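Local coordinates for hypothetical protein jhp0584 (Helicobacter pylori J99, PDB 4R7K) that is of unknown function but belongs to the SRPBCC superfamily, whose helix-grip fold often encloses a pocket for hydrophobic ligands, at residues 151-156 with 184-189. Sequence-based numbering, arbitrary orientation.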
ATOM      1  N   VAL A 151      -4.142  17.903  17.952  1.00 26.45           N
ATOM      2  CA  VAL A 151      -2.773  17.492  18.201  1.00 24.53           C
ATOM      3  C   VAL A 151      -2.169  17.068  16.879  1.00 24.35           C
ATOM      4  O   VAL A 151      -2.822  16.363  16.087  1.00 24.08           O
ATOM      5  CB  VAL A 151      -2.708  16.338  19.216  1.00 24.51           C
ATOM      6  CG1 VAL A 151      -1.355  15.680  19.232  1.00 24.08           C
ATOM      7  CG2 VAL A 151      -3.113  16.823  20.605  1.00 26.70           C
ATOM      8  N   ARG A 152      -0.956  17.558  16.627  1.00 22.58           N
ATOM      9  CA  ARG A 152      -0.162  17.188  15.476  1.00 21.64           C
ATOM     10  C   ARG A 152       0.910  16.181  15.843  1.00 20.49           C
ATOM     11  O   ARG A 152       1.577  16.318  16.877  1.00 22.84           O
ATOM     12  CB  ARG A 152       0.523  18.421  14.909  1.00 21.59           C
ATOM     13  CG  ARG A 152       1.487  18.165  13.749  1.00 20.24           C
ATOM     14  CD  ARG A 152       2.156  19.487  13.387  1.00 22.42           C
ATOM     15  NE  ARG A 152       3.006  19.434  12.180  1.00 22.04           N
ATOM     16  CZ  ARG A 152       4.128  20.123  12.013  1.00 21.67           C
ATOM     17  NH1 ARG A 152       4.603  20.872  12.987  1.00 22.75           N
ATOM     18  NH2 ARG A 152       4.796  20.031  10.867  1.00 22.09           N
ATOM     19  N   ILE A 153       1.044  15.142  15.018  1.00 20.83           N
ATOM     20  CA  ILE A 153       2.097  14.162  15.165  1.00 20.02           C
ATOM     21  C   ILE A 153       2.868  14.099  13.843  1.00 20.25           C
ATOM     22  O   ILE A 153       2.336  13.663  12.818  1.00 21.70           O
ATOM     23  CB  ILE A 153       1.580  12.744  15.535  1.00 21.33           C
ATOM     24  CG1 ILE A 153       0.613  12.800  16.696  1.00 22.42           C
ATOM     25  CG2 ILE A 153       2.766  11.848  15.872  1.00 22.15           C
ATOM     26  CD1 ILE A 153      -0.120  11.503  16.994  1.00 23.13           C
ATOM     27  N   LEU A 154       4.118  14.530  13.883  1.00 20.09           N
ATOM     28  CA  LEU A 154       4.982  14.539  12.726  1.00 20.07           C
ATOM     29  C   LEU A 154       6.083  13.575  12.990  1.00 21.70           C
ATOM     30  O   LEU A 154       6.749  13.676  14.040  1.00 20.23           O
ATOM     31  CB  LEU A 154       5.607  15.919  12.526  1.00 20.09           C
ATOM     32  CG  LEU A 154       6.687  16.071  11.415  1.00 20.63           C
ATOM     33  CD1 LEU A 154       6.103  15.964  10.029  1.00 21.86           C
ATOM     34  CD2 LEU A 154       7.392  17.411  11.541  1.00 22.82           C
ATOM     35  N   THR A 155       6.289  12.629  12.064  1.00 21.38           N
ATOM     36  CA  THR A 155       7.406  11.750  12.168  1.00 20.64           C
ATOM     37  C   THR A 155       8.185  11.691  10.823  1.00 19.49           C
ATOM     38  O   THR A 155       7.612  11.540   9.725  1.00 18.50           O
ATOM     39  CB  THR A 155       7.028  10.366  12.706  1.00 22.93           C
ATOM     40  OG1 THR A 155       8.228   9.672  13.063  1.00 24.20           O
ATOM     41  CG2 THR A 155       6.253   9.559  11.679  1.00 23.55           C
ATOM     42  N   GLN A 156       9.494  11.807  10.934  1.00 18.04           N
ATOM     43  CA  GLN A 156      10.383  11.852   9.783  1.00 16.91           C
ATOM     44  C   GLN A 156      11.593  11.041  10.054  1.00 20.01           C
ATOM     45  O   GLN A 156      12.099  11.035  11.174  1.00 20.79           O
ATOM     46  CB  GLN A 156      10.783  13.293   9.451  1.00 17.90           C
ATOM     47  CG  GLN A 156       9.626  14.200   9.138  1.00 18.93           C
ATOM     48  CD  GLN A 156      10.030  15.612   8.755  1.00 19.88           C
ATOM     49  OE1 GLN A 156      10.964  16.206   9.307  1.00 20.70           O
ATOM     50  NE2 GLN A 156       9.319  16.158   7.800  1.00 23.26           N
ATOM     51  N   ASP A 184      -1.293   6.063  12.617  1.00 24.43           N
ATOM     52  CA  ASP A 184      -2.720   5.768  12.713  1.00 25.67           C
ATOM     53  C   ASP A 184      -2.979   4.933  13.965  1.00 25.65           C
ATOM     54  O   ASP A 184      -3.997   5.119  14.640  1.00 23.76           O
ATOM     55  CB  ASP A 184      -3.227   5.061  11.466  1.00 29.17           C
ATOM     56  CG  ASP A 184      -3.224   5.974  10.214  1.00 30.44           C
ATOM     57  OD1 ASP A 184      -3.147   7.219  10.328  1.00 29.33           O
ATOM     58  OD2 ASP A 184      -3.320   5.414   9.118  1.00 30.08           O
ATOM     59  N   GLY A 185      -2.056   4.029  14.286  1.00 24.40           N
ATOM     60  CA  GLY A 185      -2.193   3.206  15.457  1.00 25.34           C
ATOM     61  C   GLY A 185      -2.079   4.014  16.737  1.00 23.63           C
ATOM     62  O   GLY A 185      -2.867   3.844  17.672  1.00 26.09           O
ATOM     63  N   LEU A 186      -1.096   4.890  16.774  1.00 22.67           N
ATOM     64  CA  LEU A 186      -0.876   5.777  17.937  1.00 23.09           C
ATOM     65  C   LEU A 186      -2.122   6.617  18.222  1.00 23.19           C
ATOM     66  O   LEU A 186      -2.555   6.768  19.362  1.00 26.09           O
ATOM     67  CB  LEU A 186       0.354   6.647  17.642  1.00 22.46           C
ATOM     68  CG  LEU A 186       0.761   7.708  18.644  1.00 23.11           C
ATOM     69  CD1 LEU A 186       0.899   7.131  20.043  1.00 25.62           C
ATOM     70  CD2 LEU A 186       2.067   8.305  18.190  1.00 23.53           C
ATOM     71  N   VAL A 187      -2.713   7.147  17.151  1.00 25.46           N
ATOM     72  CA  VAL A 187      -3.943   7.898  17.246  1.00 26.20           C
ATOM     73  C   VAL A 187      -5.101   7.036  17.779  1.00 25.83           C
ATOM     74  O   VAL A 187      -5.744   7.393  18.782  1.00 29.09           O
ATOM     75  CB  VAL A 187      -4.324   8.480  15.889  1.00 26.40           C
ATOM     76  CG1 VAL A 187      -5.744   9.024  15.944  1.00 27.76           C
ATOM     77  CG2 VAL A 187      -3.331   9.584  15.490  1.00 26.08           C
ATOM     78  N   ALA A 188      -5.325   5.892  17.147  1.00 27.06           N
ATOM     79  CA  ALA A 188      -6.423   4.987  17.525  1.00 29.48           C
ATOM     80  C   ALA A 188      -6.313   4.548  18.992  1.00 28.67           C
ATOM     81  O   ALA A 188      -7.296   4.538  19.765  1.00 29.03           O
ATOM     82  CB  ALA A 188      -6.409   3.756  16.616  1.00 30.66           C
ATOM     83  N   TYR A 189      -5.103   4.226  19.395  1.00 27.35           N
ATOM     84  CA  TYR A 189      -4.847   3.771  20.744  1.00 28.80           C
ATOM     85  C   TYR A 189      -4.921   4.899  21.786  1.00 30.11           C
ATOM     86  O   TYR A 189      -5.108   4.617  22.960  1.00 30.45           O
ATOM     87  CB  TYR A 189      -3.468   3.143  20.791  1.00 28.35           C
ATOM     88  CG  TYR A 189      -3.100   2.311  22.015  1.00 29.70           C
ATOM     89  CD1 TYR A 189      -3.560   1.007  22.171  1.00 31.42           C
ATOM     90  CD2 TYR A 189      -2.185   2.787  22.920  1.00 29.33           C
ATOM     91  CE1 TYR A 189      -3.159   0.231  23.273  1.00 35.36           C
ATOM     92  CE2 TYR A 189      -1.782   2.038  23.994  1.00 33.74           C
ATOM     93  CZ  TYR A 189      -2.257   0.769  24.172  1.00 35.83           C
ATOM     94  OH  TYR A 189      -1.796   0.081  25.256  1.00 42.13           O
TER
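I153 of strand 150-160 faces L186 and V187 of the C-terminal helix 174-190, with the CA atoms of I153 and V187 8.9 Å apart. This is the closest CA pair, and side chains alone bridge the gap. I153 touches mainly with its terminal methyl CD1; its CG2 also lies 4.3 Å from CD2 of L186. The CD1 methyl lies 4.0 Å from CG2 of V187 and 4.1 Å from CD2 of L186. I153 has CG1 beside its backbone N and an extended chi2 of 171°, which carries CD1 out from the strand to the helix. L186 offers its CD2 branch. V187 contributes CG2, the methyl beside its backbone N. I153 crosses both partners at a slant. The contact is small, burying 108 Å² in all, and purely apolar, and all three residues are buried. V60 of helix 57-65 touches both I153 and L186. W141 of strand 136-146 and V50 of strand 44-53 pack against I153 as its neighbours in the sheet. The arrangement joins the antiparallel sheet to the long C-terminal helix packed on one face of it, consistent with the helix-grip fold of the SRPBCC superfamily.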